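Local coordinates for protein tRNA (adenine(9)-N1)-methyltransferase (Sulfolobus acidocaldarius, PDB 5A7Z) that catalyses the S-adenosyl-L-methionine-dependent methylation of N1 of the adenosine at position 9 of tRNA, at residues A[141-146]-A[248-253]; A[112-117]-A[126-131]. One frame throughout, in Å; residues are numbered along the deposited sequence.

Contact 1 (A[141-146]-A[248-253]); sequences KFLWDG and IILRVK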
loop_
_atom_site.group_PDB
_atom_site.type_symbol
_atom_site.label_atom_id
_atom_site.label_comp_id
_atom_site.label_asym_id
_atom_site.label_seq_id
_atom_site.Cartn_x
_atom_site.Cartn_y
_atom_site.Cartn_z
ATOM N N LYS A 141 -4.456 3.126 3.470
ATOM C CA LYS A 141 -3.721 4.045 4.286
ATOM C C LYS A 141 -2.483 4.586 3.568
ATOM O O LYS A 141 -2.044 5.649 3.851
ATOM C CB LYS A 141 -3.267 3.340 5.561
ATOM C CG LYS A 141 -4.013 3.635 6.821
ATOM C CD LYS A 141 -5.489 3.477 6.693
ATOM C CE LYS A 141 -6.116 2.931 7.959
ATOM N NZ LYS A 141 -7.522 2.491 7.769
ATOM N N PHE A 142 -1.925 3.798 2.655
ATOM C CA PHE A 142 -0.675 4.176 2.005
ATOM C C PHE A 142 -0.836 4.435 0.512
ATOM O O PHE A 142 -0.337 5.432 -0.011
ATOM C CB PHE A 142 0.391 3.103 2.236
ATOM C CG PHE A 142 0.742 2.899 3.682
ATOM C CD1 PHE A 142 -0.032 2.081 4.487
ATOM C CD2 PHE A 142 1.846 3.525 4.235
ATOM C CE1 PHE A 142 0.288 1.892 5.819
ATOM C CE2 PHE A 142 2.172 3.340 5.566
ATOM C CZ PHE A 142 1.392 2.522 6.358
ATOM N N LEU A 143 -1.526 3.532 -0.174
ATOM C CA LEU A 143 -1.666 3.628 -1.603
ATOM C C LEU A 143 -3.126 3.620 -1.976
ATOM O O LEU A 143 -3.849 4.415 -1.487
ATOM C CB LEU A 143 -0.938 2.473 -2.267
ATOM C CG LEU A 143 0.571 2.451 -2.092
ATOM C CD1 LEU A 143 1.243 1.114 -2.280
ATOM C CD2 LEU A 143 1.271 3.539 -2.866
ATOM N N TRP A 144 -3.545 2.698 -2.826
ATOM C CA TRP A 144 -4.943 2.464 -3.067
ATOM C C TRP A 144 -5.174 1.008 -3.405
ATOM O O TRP A 144 -4.227 0.278 -3.573
ATOM C CB TRP A 144 -5.495 3.412 -4.119
ATOM C CG TRP A 144 -5.383 2.963 -5.473
ATOM C CD1 TRP A 144 -4.267 2.784 -6.165
ATOM C CD2 TRP A 144 -6.444 2.613 -6.323
ATOM N NE1 TRP A 144 -4.538 2.339 -7.409
ATOM C CE2 TRP A 144 -5.886 2.225 -7.533
ATOM C CE3 TRP A 144 -7.820 2.583 -6.181
ATOM C CZ2 TRP A 144 -6.647 1.813 -8.588
ATOM C CZ3 TRP A 144 -8.566 2.184 -7.228
ATOM C CH2 TRP A 144 -7.982 1.808 -8.418
ATOM N N ASP A 145 -6.435 0.601 -3.453
ATOM C CA ASP A 145 -6.819 -0.781 -3.741
ATOM C C ASP A 145 -5.986 -1.434 -4.839
ATOM O O ASP A 145 -5.699 -2.582 -4.780
ATOM C CB ASP A 145 -8.292 -0.921 -4.160
ATOM C CG ASP A 145 -9.275 -0.411 -3.132
ATOM O OD1 ASP A 145 -8.945 0.464 -2.347
ATOM O OD2 ASP A 145 -10.396 -0.882 -3.124
ATOM N N GLY A 146 -5.658 -0.674 -5.866
ATOM C CA GLY A 146 -5.156 -1.252 -7.134
ATOM C C GLY A 146 -3.730 -1.742 -7.013
ATOM O O GLY A 146 -3.217 -2.400 -7.909
ATOM N N ILE A 248 4.224 -2.943 7.575
ATOM C CA ILE A 248 5.647 -2.722 7.768
ATOM C C ILE A 248 6.342 -2.357 6.473
ATOM O O ILE A 248 7.219 -1.478 6.458
ATOM C CB ILE A 248 6.350 -3.951 8.374
ATOM C CG1 ILE A 248 5.967 -4.107 9.850
ATOM C CG2 ILE A 248 7.860 -3.820 8.223
ATOM C CD1 ILE A 248 6.268 -5.476 10.435
ATOM N N ILE A 249 6.032 -3.088 5.406
ATOM C CA ILE A 249 6.690 -2.854 4.108
ATOM C C ILE A 249 6.331 -1.435 3.679
ATOM O O ILE A 249 7.169 -0.669 3.258
ATOM C CB ILE A 249 6.220 -3.842 2.993
ATOM C CG1 ILE A 249 6.365 -5.314 3.402
ATOM C CG2 ILE A 249 6.980 -3.606 1.697
ATOM C CD1 ILE A 249 7.775 -5.735 3.717
ATOM N N LEU A 250 5.066 -1.107 3.781
ATOM C CA LEU A 250 4.584 0.191 3.334
ATOM C C LEU A 250 5.105 1.342 4.232
ATOM O O LEU A 250 5.340 2.420 3.736
ATOM C CB LEU A 250 3.062 0.187 3.262
ATOM C CG LEU A 250 2.433 -0.789 2.252
ATOM C CD1 LEU A 250 0.929 -0.891 2.484
ATOM C CD2 LEU A 250 2.707 -0.349 0.821
ATOM N N ARG A 251 5.350 1.089 5.523
ATOM C CA ARG A 251 5.934 2.124 6.392
ATOM C C ARG A 251 7.235 2.536 5.799
ATOM O O ARG A 251 7.582 3.691 5.804
ATOM C CB ARG A 251 6.291 1.610 7.800
ATOM C CG ARG A 251 5.192 1.077 8.691
ATOM C CD ARG A 251 4.077 2.027 8.855
ATOM N NE ARG A 251 3.349 1.824 10.122
ATOM C CZ ARG A 251 3.312 2.716 11.101
ATOM N NH1 ARG A 251 4.064 3.806 11.047
ATOM N NH2 ARG A 251 2.570 2.504 12.156
ATOM N N VAL A 252 8.023 1.530 5.429
ATOM C CA VAL A 252 9.395 1.725 5.038
ATOM C C VAL A 252 9.441 2.381 3.656
ATOM O O VAL A 252 10.154 3.352 3.452
ATOM C CB VAL A 252 10.156 0.395 5.040
ATOM C CG1 VAL A 252 11.504 0.558 4.386
ATOM C CG2 VAL A 252 10.317 -0.126 6.464
ATOM N N LYS A 253 8.585 1.939 2.753
ATOM C CA LYS A 253 8.671 2.396 1.373
ATOM C C LYS A 253 7.979 3.714 1.118
ATOM O O LYS A 253 8.386 4.452 0.221
ATOM C CB LYS A 253 8.082 1.373 0.450
ATOM C CG LYS A 253 8.857 0.069 0.433
ATOM C CD LYS A 253 8.317 -0.843 -0.640
ATOM C CE LYS A 253 8.511 -0.250 -2.041
ATOM N NZ LYS A 253 9.948 -0.257 -2.381
#

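Contact 2 (A[112-117]-A[126-131]); sequences IDLGLF and EKTLLQ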
loop_
_atom_site.group_PDB
_atom_site.type_symbol
_atom_site.label_atom_id
_atom_site.label_comp_id
_atom_site.label_asym_id
_atom_site.label_seq_id
_atom_site.Cartn_x
_atom_site.Cartn_y
_atom_site.Cartn_z
ATOM N N ILE A 112 -0.792 -10.900 -2.194
ATOM C CA ILE A 112 -1.134 -11.939 -1.226
ATOM C C ILE A 112 -1.359 -13.245 -1.973
ATOM O O ILE A 112 -2.291 -13.363 -2.794
ATOM C CB ILE A 112 -2.403 -11.601 -0.416
ATOM C CG1 ILE A 112 -2.325 -10.166 0.145
ATOM C CG2 ILE A 112 -2.601 -12.610 0.716
ATOM C CD1 ILE A 112 -1.057 -9.898 0.894
ATOM N N ASP A 113 -0.508 -14.224 -1.681
ATOM C CA ASP A 113 -0.534 -15.505 -2.402
ATOM C C ASP A 113 -1.365 -16.523 -1.636
ATOM O O ASP A 113 -0.910 -17.129 -0.672
ATOM C CB ASP A 113 0.883 -16.015 -2.616
ATOM C CG ASP A 113 0.957 -17.221 -3.570
ATOM O OD1 ASP A 113 -0.077 -17.935 -3.797
ATOM O OD2 ASP A 113 2.084 -17.469 -4.073
ATOM N N LEU A 114 -2.588 -16.716 -2.091
ATOM C CA LEU A 114 -3.489 -17.658 -1.458
ATOM C C LEU A 114 -3.633 -18.959 -2.256
ATOM O O LEU A 114 -4.572 -19.700 -2.051
ATOM C CB LEU A 114 -4.860 -17.008 -1.281
ATOM C CG LEU A 114 -4.965 -15.879 -0.241
ATOM C CD1 LEU A 114 -6.434 -15.566 0.019
ATOM C CD2 LEU A 114 -4.243 -16.208 1.063
ATOM N N GLY A 115 -2.697 -19.240 -3.152
ATOM C CA GLY A 115 -2.596 -20.570 -3.766
ATOM C C GLY A 115 -2.726 -21.714 -2.757
ATOM O O GLY A 115 -3.384 -22.668 -3.023
ATOM N N LEU A 116 -2.138 -21.569 -1.574
ATOM C CA LEU A 116 -2.155 -22.623 -0.555
ATOM C C LEU A 116 -3.503 -22.831 0.193
ATOM O O LEU A 116 -3.574 -23.700 1.054
ATOM C CB LEU A 116 -1.047 -22.360 0.501
ATOM C CG LEU A 116 -1.376 -21.468 1.736
ATOM C CD1 LEU A 116 -0.269 -21.569 2.782
ATOM C CD2 LEU A 116 -1.634 -20.009 1.382
ATOM N N PHE A 117 -4.537 -22.034 -0.103
ATOM C CA PHE A 117 -5.657 -21.869 0.826
ATOM C C PHE A 117 -6.261 -23.211 1.253
ATOM O O PHE A 117 -6.468 -23.452 2.433
ATOM C CB PHE A 117 -6.748 -20.970 0.240
ATOM C CG PHE A 117 -7.823 -20.587 1.244
ATOM C CD1 PHE A 117 -7.567 -19.637 2.249
ATOM C CD2 PHE A 117 -9.085 -21.187 1.204
ATOM C CE1 PHE A 117 -8.545 -19.312 3.187
ATOM C CE2 PHE A 117 -10.063 -20.858 2.134
ATOM C CZ PHE A 117 -9.791 -19.919 3.125
ATOM N N GLU A 126 -9.436 -19.136 8.598
ATOM C CA GLU A 126 -10.279 -18.076 9.124
ATOM C C GLU A 126 -9.423 -16.858 9.403
ATOM O O GLU A 126 -9.754 -15.783 8.961
ATOM C CB GLU A 126 -11.032 -18.511 10.390
ATOM C CG GLU A 126 -12.417 -17.879 10.537
ATOM C CD GLU A 126 -13.075 -18.154 11.904
ATOM O OE1 GLU A 126 -12.864 -19.254 12.469
ATOM O OE2 GLU A 126 -13.819 -17.265 12.411
ATOM N N LYS A 127 -8.342 -17.029 10.165
ATOM C CA LYS A 127 -7.354 -15.959 10.339
ATOM C C LYS A 127 -7.009 -15.341 9.009
ATOM O O LYS A 127 -7.085 -14.146 8.832
ATOM C CB LYS A 127 -6.062 -16.497 10.915
ATOM C CG LYS A 127 -6.104 -16.776 12.394
ATOM C CD LYS A 127 -4.841 -17.512 12.819
ATOM C CE LYS A 127 -3.635 -16.599 12.838
ATOM N NZ LYS A 127 -3.265 -16.198 14.224
ATOM N N THR A 128 -6.589 -16.169 8.085
ATOM C CA THR A 128 -6.116 -15.679 6.796
ATOM C C THR A 128 -7.134 -14.786 6.117
ATOM O O THR A 128 -6.782 -13.741 5.579
ATOM C CB THR A 128 -5.728 -16.844 5.859
ATOM O OG1 THR A 128 -4.646 -17.580 6.445
ATOM C CG2 THR A 128 -5.296 -16.336 4.497
ATOM N N LEU A 129 -8.395 -15.167 6.137
ATOM C CA LEU A 129 -9.408 -14.354 5.425
ATOM C C LEU A 129 -9.641 -13.013 6.112
ATOM O O LEU A 129 -9.965 -11.976 5.452
ATOM C CB LEU A 129 -10.699 -15.117 5.312
ATOM C CG LEU A 129 -10.551 -16.303 4.378
ATOM C CD1 LEU A 129 -11.803 -17.147 4.449
ATOM C CD2 LEU A 129 -10.302 -15.815 2.948
ATOM N N LEU A 130 -9.481 -13.020 7.438
ATOM C CA LEU A 130 -9.643 -11.805 8.215
ATOM C C LEU A 130 -8.464 -10.880 7.930
ATOM O O LEU A 130 -8.647 -9.692 7.693
ATOM C CB LEU A 130 -9.705 -12.131 9.709
ATOM C CG LEU A 130 -9.733 -10.949 10.655
ATOM C CD1 LEU A 130 -10.979 -10.085 10.401
ATOM C CD2 LEU A 130 -9.693 -11.448 12.096
ATOM N N GLN A 131 -7.250 -11.450 7.954
ATOM C CA GLN A 131 -6.045 -10.720 7.621
ATOM C C GLN A 131 -6.098 -10.136 6.217
ATOM O O GLN A 131 -5.723 -8.989 5.996
ATOM C CB GLN A 131 -4.828 -11.602 7.799
ATOM C CG GLN A 131 -4.526 -11.855 9.282
ATOM C CD GLN A 131 -3.469 -12.895 9.491
ATOM O OE1 GLN A 131 -2.658 -13.167 8.603
ATOM N NE2 GLN A 131 -3.435 -13.463 10.685
#

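Contact 1 (A[141-146]-A[248-253])
Leu250 lays its CB over one face of the Phe142 ring, 3.7 Å from the ring centroid and only 14° off the normal, a CH-pi contact displaced from the middle of the ring toward its rim. The closest approach is CB to Phe142 CG at 3.6 Å. Farther along the leucine, CD1 reaches Phe142 CD1 at 3.7 Å, while the other methyl, CD2, turns to Leu143 and meets its CD1 at 3.7 Å; the branched end thus serves two neighbours at once, which a leucine does well. At the far end of the ring Arg251 comes in near the ring plane, its CD 3.7 Å from Phe142 CZ. Phe142 CG lies anti to its own carbonyl carbon (chi1 -62°), and this sends the ring out from the last turn of helix 122-142 to helix 242-255. In the next shell, Val138 and Ile139 touch Leu250 from helix 122-142, and Glu247 and Leu255 touch Phe142. Arg251 makes its nearest approach to the ring with the methylene CD, and its guanidinium plane stands about 46° from the ring plane; its NE makes a salt bridge with Glu247, one turn earlier on the same helix. The chemistry across the two segments is therefore apolar, resting on a buried aromatic face and leucine methyls, while the arginine's charge is answered within its own helix.

Contact 2 (A[112-117]-A[126-131])
Leu129 meets Phe117 with its branched end. Its CB leads to CG with chi1 at -68°, anti to the carbonyl carbon, and CG itself already lies 3.8 Å from Phe117 CE1. From there the two methyls divide: CD1 approaches Phe117 CZ at 3.7 Å, and CD2 comes to 3.9 Å from Phe117 CE1. The two side chains cross at about a right angle, and the fork of the leucine lets both methyls reach the CE1-CZ end of the ring. An alanine in place of Leu129 would remove CG and both methyls and would probably open a gap beside CE1 and CZ, where they had packed. Beside this pair, Thr128 turns its methyl CG2 to Leu114 CD2, 3.6 Å away, while its hydroxyl is bonded to the carbonyl of Glu124 one turn back; threonine can thus present carbon to the loop and keep its oxygen on the helix. The loop is shaped by a type I turn from Leu114 to Phe117 and by an Asx turn, in which Gly115 N donates to Asp113 OD1 at 3.0 Å. Here the turn that follows strand 109-113 packs on helix 122-142, in the opening half of a parallel beta-alpha-beta crossover that continues into strand 148-151 in this SPOUT methyltransferase.

Helix 122-142 is common to both contacts: contact 2 uses residues 126-131 near its start, and contact 1 opens at its last residues and the loop beyond. Their centres lie 19 Å apart and their nearest atoms about 9 Å, so they do not touch. Contact 2 joins the helix to the turn after strand 109-113, close in sequence, whereas contact 1 brings in residues 248-253, about a hundred residues later, and its centre lies about 2 Å from the centre of the chain. Helix 242-255 also reaches toward contact 2: Ile242 N bonds to Gln131 OE1, and Ile242 touches Ile112. Both contacts thus pack helix 122-142 within the TRM10-type methyltransferase region of the chain.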